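Putative neuraminyllactose-binding hemagglutinin homolog (Helicobacter pylori, PDB 3BGH) is of uncertain function but is probably an outer-membrane lipoprotein and flagellar sheath adhesin that may bind neuraminyllactose-containing receptors. Local coordinates at residues A[98-112]-A[124-137]. Residues are numbered along the deposited sequence; the frame is centred on the assembly and turned at random.
Sequences LVLRMDGNVAILEDI and VIDMSSGYLNLNFV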
loop_
_atom_site.group_PDB
_atom_site.type_symbol
_atom_site.label_atom_id
_atom_site.label_comp_id
_atom_site.label_asym_id
_atom_site.label_seq_id
_atom_site.Cartn_x
_atom_site.Cartn_y
_atom_site.Cartn_z
ATOM N N LEU A 98 -28.609 -1.038 -1.772
ATOM C CA LEU A 98 -27.209 -0.702 -1.740
ATOM C C LEU A 98 -26.454 -1.829 -2.417
ATOM O O LEU A 98 -26.869 -2.991 -2.349
ATOM C CB LEU A 98 -26.811 -0.609 -0.263
ATOM C CG LEU A 98 -25.444 -0.259 0.282
ATOM C CD1 LEU A 98 -24.726 0.772 -0.563
ATOM C CD2 LEU A 98 -25.624 0.285 1.689
ATOM N N VAL A 99 -25.372 -1.472 -3.105
ATOM C CA VAL A 99 -24.380 -2.443 -3.554
ATOM C C VAL A 99 -23.082 -2.100 -2.849
ATOM O O VAL A 99 -22.612 -0.987 -2.959
ATOM C CB VAL A 99 -24.125 -2.355 -5.042
ATOM C CG1 VAL A 99 -23.196 -3.490 -5.476
ATOM C CG2 VAL A 99 -25.418 -2.419 -5.800
ATOM N N LEU A 100 -22.535 -3.051 -2.107
ATOM C CA LEU A 100 -21.270 -2.908 -1.449
ATOM C C LEU A 100 -20.223 -3.652 -2.259
ATOM O O LEU A 100 -20.465 -4.738 -2.780
ATOM C CB LEU A 100 -21.349 -3.462 -0.042
ATOM C CG LEU A 100 -22.190 -2.736 1.009
ATOM C CD1 LEU A 100 -22.089 -3.518 2.297
ATOM C CD2 LEU A 100 -21.670 -1.324 1.230
ATOM N N ARG A 101 -19.046 -3.048 -2.343
ATOM C CA ARG A 101 -18.059 -3.368 -3.365
ATOM C C ARG A 101 -16.652 -2.922 -2.874
ATOM O O ARG A 101 -16.336 -1.731 -2.856
ATOM C CB ARG A 101 -18.498 -2.681 -4.683
ATOM C CG ARG A 101 -17.450 -2.499 -5.702
ATOM C CD ARG A 101 -18.047 -2.419 -7.091
ATOM N NE ARG A 101 -17.157 -3.102 -8.035
ATOM C CZ ARG A 101 -17.198 -2.967 -9.359
ATOM N NH1 ARG A 101 -18.075 -2.149 -9.932
ATOM N NH2 ARG A 101 -16.347 -3.653 -10.117
ATOM N N MET A 102 -15.856 -3.900 -2.453
ATOM C CA MET A 102 -14.591 -3.707 -1.780
ATOM C C MET A 102 -13.386 -3.974 -2.708
ATOM O O MET A 102 -13.264 -5.059 -3.281
ATOM C CB MET A 102 -14.506 -4.622 -0.548
ATOM C CG MET A 102 -13.519 -4.131 0.511
ATOM S SD MET A 102 -13.265 -5.319 1.867
ATOM C CE MET A 102 -15.003 -5.863 2.103
ATOM N N ASP A 103 -12.510 -2.977 -2.841
ATOM C CA ASP A 103 -11.283 -3.110 -3.591
ATOM C C ASP A 103 -10.076 -2.590 -2.804
ATOM O O ASP A 103 -10.203 -1.700 -1.959
ATOM C CB ASP A 103 -11.405 -2.398 -4.941
ATOM C CG ASP A 103 -12.640 -2.861 -5.746
ATOM O OD1 ASP A 103 -12.472 -3.643 -6.710
ATOM O OD2 ASP A 103 -13.781 -2.441 -5.417
ATOM N N GLY A 104 -8.899 -3.132 -3.101
ATOM C CA GLY A 104 -7.672 -2.728 -2.435
ATOM C C GLY A 104 -6.490 -3.661 -2.599
ATOM O O GLY A 104 -6.403 -4.419 -3.570
ATOM N N ASN A 105 -5.557 -3.578 -1.656
ATOM C CA ASN A 105 -4.360 -4.395 -1.703
ATOM C C ASN A 105 -3.707 -4.430 -0.386
ATOM O O ASN A 105 -3.875 -3.518 0.446
ATOM C CB ASN A 105 -3.327 -3.849 -2.739
ATOM C CG ASN A 105 -2.543 -2.677 -2.201
ATOM O OD1 ASN A 105 -3.040 -1.538 -2.191
ATOM N ND2 ASN A 105 -1.335 -2.943 -1.710
ATOM N N VAL A 106 -2.941 -5.488 -0.193
ATOM C CA VAL A 106 -2.088 -5.615 0.969
ATOM C C VAL A 106 -0.757 -6.179 0.511
ATOM O O VAL A 106 -0.705 -7.092 -0.309
ATOM C CB VAL A 106 -2.744 -6.416 2.139
ATOM C CG1 VAL A 106 -3.063 -7.817 1.736
ATOM C CG2 VAL A 106 -1.817 -6.443 3.358
ATOM N N ALA A 107 0.326 -5.590 0.994
ATOM C CA ALA A 107 1.652 -6.016 0.623
ATOM C C ALA A 107 2.464 -6.159 1.881
ATOM O O ALA A 107 2.244 -5.447 2.854
ATOM C CB ALA A 107 2.275 -5.019 -0.313
ATOM N N ILE A 108 3.382 -7.112 1.869
ATOM C CA ILE A 108 4.292 -7.285 2.978
ATOM C C ILE A 108 5.751 -6.993 2.526
ATOM O O ILE A 108 6.238 -7.487 1.504
ATOM C CB ILE A 108 4.056 -8.649 3.663
ATOM C CG1 ILE A 108 2.724 -8.554 4.405
ATOM C CG2 ILE A 108 5.177 -8.989 4.653
ATOM C CD1 ILE A 108 2.129 -9.810 4.836
ATOM N N LEU A 109 6.392 -6.093 3.262
ATOM C CA LEU A 109 7.800 -5.779 3.077
ATOM C C LEU A 109 8.598 -6.555 4.102
ATOM O O LEU A 109 8.204 -6.691 5.251
ATOM C CB LEU A 109 8.034 -4.296 3.265
ATOM C CG LEU A 109 7.632 -3.364 2.123
ATOM C CD1 LEU A 109 6.126 -3.335 1.864
ATOM C CD2 LEU A 109 8.117 -2.001 2.475
ATOM N N GLU A 110 9.728 -7.073 3.658
ATOM C CA GLU A 110 10.537 -7.970 4.465
ATOM C C GLU A 110 11.828 -7.289 4.844
ATOM O O GLU A 110 12.311 -6.427 4.105
ATOM C CB GLU A 110 10.806 -9.285 3.706
ATOM C CG GLU A 110 9.531 -10.125 3.570
ATOM C CD GLU A 110 9.727 -11.440 2.847
ATOM O OE1 GLU A 110 10.763 -11.625 2.181
ATOM O OE2 GLU A 110 8.817 -12.301 2.946
ATOM N N ASP A 111 12.348 -7.666 6.016
ATOM C CA ASP A 111 13.726 -7.360 6.405
ATOM C C ASP A 111 13.962 -5.855 6.605
ATOM O O ASP A 111 14.831 -5.237 5.975
ATOM C CB ASP A 111 14.751 -7.988 5.426
ATOM C CG ASP A 111 14.792 -9.526 5.501
ATOM O OD1 ASP A 111 14.508 -10.113 6.569
ATOM O OD2 ASP A 111 15.115 -10.167 4.479
ATOM N N ILE A 112 13.169 -5.281 7.500
ATOM C CA ILE A 112 13.365 -3.918 7.949
ATOM C C ILE A 112 13.955 -4.034 9.359
ATOM O O ILE A 112 13.488 -4.863 10.168
ATOM C CB ILE A 112 12.021 -3.150 7.991
ATOM C CG1 ILE A 112 11.280 -3.271 6.668
ATOM C CG2 ILE A 112 12.230 -1.706 8.292
ATOM C CD1 ILE A 112 10.109 -2.311 6.558
ATOM N N VAL A 124 14.804 -7.098 13.623
ATOM C CA VAL A 124 14.448 -7.100 12.216
ATOM C C VAL A 124 12.979 -7.485 12.173
ATOM O O VAL A 124 12.520 -8.301 12.997
ATOM C CB VAL A 124 15.309 -8.079 11.449
ATOM C CG1 VAL A 124 15.048 -8.019 9.911
ATOM C CG2 VAL A 124 16.788 -7.806 11.771
ATOM N N ILE A 125 12.219 -6.860 11.270
ATOM C CA ILE A 125 10.766 -7.072 11.200
ATOM C C ILE A 125 10.315 -7.224 9.759
ATOM O O ILE A 125 11.046 -6.881 8.839
ATOM C CB ILE A 125 9.965 -5.886 11.783
ATOM C CG1 ILE A 125 10.008 -4.680 10.837
ATOM C CG2 ILE A 125 10.427 -5.502 13.181
ATOM C CD1 ILE A 125 9.137 -3.564 11.230
ATOM N N ASP A 126 9.115 -7.764 9.574
ATOM C CA ASP A 126 8.369 -7.598 8.353
ATOM C C ASP A 126 7.232 -6.608 8.647
ATOM O O ASP A 126 6.796 -6.493 9.789
ATOM C CB ASP A 126 7.811 -8.940 7.882
ATOM C CG ASP A 126 8.872 -9.827 7.256
ATOM O OD1 ASP A 126 9.997 -9.322 6.994
ATOM O OD2 ASP A 126 8.586 -11.040 7.039
ATOM N N MET A 127 6.762 -5.896 7.629
ATOM C CA MET A 127 5.779 -4.839 7.826
ATOM C C MET A 127 4.898 -4.706 6.606
ATOM O O MET A 127 5.393 -4.740 5.479
ATOM C CB MET A 127 6.478 -3.486 8.103
ATOM C CG MET A 127 5.513 -2.311 8.504
ATOM S SD MET A 127 6.317 -0.678 8.818
ATOM C CE MET A 127 6.769 -0.295 7.174
ATOM N N SER A 128 3.607 -4.503 6.828
ATOM C CA SER A 128 2.682 -4.345 5.739
ATOM C C SER A 128 2.523 -2.916 5.217
ATOM O O SER A 128 2.822 -1.914 5.896
ATOM C CB SER A 128 1.327 -4.777 6.216
ATOM O OG SER A 128 0.866 -3.743 7.060
ATOM N N SER A 129 1.967 -2.839 4.016
ATOM C CA SER A 129 1.397 -1.611 3.482
ATOM C C SER A 129 0.103 -2.033 2.800
ATOM O O SER A 129 -0.198 -3.228 2.707
ATOM C CB SER A 129 2.359 -0.970 2.479
ATOM O OG SER A 129 2.368 -1.703 1.270
ATOM N N GLY A 130 -0.647 -1.071 2.303
ATOM C CA GLY A 130 -1.880 -1.328 1.609
ATOM C C GLY A 130 -3.047 -0.603 2.240
ATOM O O GLY A 130 -2.900 0.126 3.174
ATOM N N TYR A 131 -4.225 -0.845 1.718
ATOM C CA TYR A 131 -5.333 -0.007 1.984
ATOM C C TYR A 131 -6.572 -0.652 1.320
ATOM O O TYR A 131 -6.519 -1.096 0.177
ATOM C CB TYR A 131 -5.039 1.409 1.421
ATOM C CG TYR A 131 -6.094 2.430 1.739
ATOM C CD1 TYR A 131 -5.960 3.299 2.820
ATOM C CD2 TYR A 131 -7.250 2.526 0.956
ATOM C CE1 TYR A 131 -6.963 4.245 3.133
ATOM C CE2 TYR A 131 -8.259 3.488 1.247
ATOM C CZ TYR A 131 -8.090 4.335 2.318
ATOM O OH TYR A 131 -9.086 5.236 2.578
ATOM N N LEU A 132 -7.660 -0.737 2.073
ATOM C CA LEU A 132 -8.909 -1.251 1.555
ATOM C C LEU A 132 -9.964 -0.190 1.436
ATOM O O LEU A 132 -10.174 0.636 2.340
ATOM C CB LEU A 132 -9.418 -2.370 2.428
ATOM C CG LEU A 132 -9.057 -3.742 1.886
ATOM C CD1 LEU A 132 -7.559 -3.989 1.929
ATOM C CD2 LEU A 132 -9.792 -4.830 2.678
ATOM N N ASN A 133 -10.658 -0.233 0.316
ATOM C CA ASN A 133 -11.737 0.680 0.102
ATOM C C ASN A 133 -13.073 -0.009 -0.095
ATOM O O ASN A 133 -13.274 -0.742 -1.074
ATOM C CB ASN A 133 -11.453 1.527 -1.113
ATOM C CG ASN A 133 -12.362 2.700 -1.188
ATOM O OD1 ASN A 133 -12.275 3.629 -0.355
ATOM N ND2 ASN A 133 -13.261 2.684 -2.160
ATOM N N LEU A 134 -14.000 0.261 0.820
ATOM C CA LEU A 134 -15.384 -0.150 0.652
ATOM C C LEU A 134 -16.222 0.917 -0.087
ATOM O O LEU A 134 -16.444 1.991 0.453
ATOM C CB LEU A 134 -15.979 -0.459 2.014
ATOM C CG LEU A 134 -17.404 -1.022 2.048
ATOM C CD1 LEU A 134 -17.496 -2.270 1.200
ATOM C CD2 LEU A 134 -17.754 -1.349 3.466
ATOM N N ASN A 135 -16.705 0.600 -1.302
ATOM C CA ASN A 135 -17.601 1.518 -2.042
ATOM C C ASN A 135 -19.097 1.270 -1.826
ATOM O O ASN A 135 -19.565 0.134 -1.876
ATOM C CB ASN A 135 -17.253 1.586 -3.550
ATOM C CG ASN A 135 -16.232 2.697 -3.878
ATOM O OD1 ASN A 135 -15.798 3.429 -2.998
ATOM N ND2 ASN A 135 -15.885 2.845 -5.151
ATOM N N PHE A 136 -19.841 2.337 -1.570
ATOM C CA PHE A 136 -21.287 2.267 -1.435
ATOM C C PHE A 136 -21.897 2.759 -2.736
ATOM O O PHE A 136 -21.727 3.914 -3.112
ATOM C CB PHE A 136 -21.792 3.130 -0.254
ATOM C CG PHE A 136 -21.333 2.670 1.102
ATOM C CD1 PHE A 136 -22.257 2.302 2.064
ATOM C CD2 PHE A 136 -19.983 2.649 1.440
ATOM C CE1 PHE A 136 -21.835 1.909 3.342
ATOM C CE2 PHE A 136 -19.557 2.232 2.724
ATOM C CZ PHE A 136 -20.472 1.856 3.657
ATOM N N VAL A 137 -22.607 1.877 -3.424
ATOM C CA VAL A 137 -23.073 2.146 -4.775
ATOM C C VAL A 137 -24.597 2.058 -4.890
ATOM O O VAL A 137 -25.228 1.108 -4.401
ATOM C CB VAL A 137 -22.412 1.188 -5.803
ATOM C CG1 VAL A 137 -22.826 1.551 -7.221
ATOM C CG2 VAL A 137 -20.889 1.197 -5.687
HETATM O O HOH W 1 0.444 -1.146 -0.746
#
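Ile112 packs on Met127 where strands 98-112 and 124-137 run antiparallel, its CD1 meeting the methyl CE of Met127 at 3.9 Å, the two chains crossing obliquely, while its CB packs on Ile125 CG1. The Met127 chain is extended through SD, and the bend at its last torsion (chi3 70°) turns CE toward Ile112 CD1. At the other end, on the same face of the sheet, Val137 sits beside Val99, CB to CB 4.0 Å, and their backbones exchange two hydrogen bonds. On the opposite face Leu100 CD2 lies over the Phe136 ring, 3.9 Å from its centroid, a CH-pi contact; helix 186-208 covers this face at Met102 and Val106. Near the hairpin end the ladder slips by one residue. Asp111, with positive phi (66°), and Ile112 both face Ile125, and Ile112 and Ile125 exchange two backbone hydrogen bonds. Asp126 OD1 accepts from Asp111 N at 3.0 Å, met nearly along its C-O axis. The Glu110 and Asp126 carboxylates lie side by side, OE2 to OD2 4.3 Å, a repulsion that the hydrogen bond of Asp126 OD2 with His186 ND1 may ease. Midway, a water joins Asn105 ND2 (2.7 Å) to Ser129 OG; Asn105 OD1 is bonded to Ser129 of the second subunit, placing the face of Ile112, Met127 and Val137 against that subunit. The arrangement is a long beta hairpin within a mixed sheet, interrupted near its turn by a G1 beta bulge.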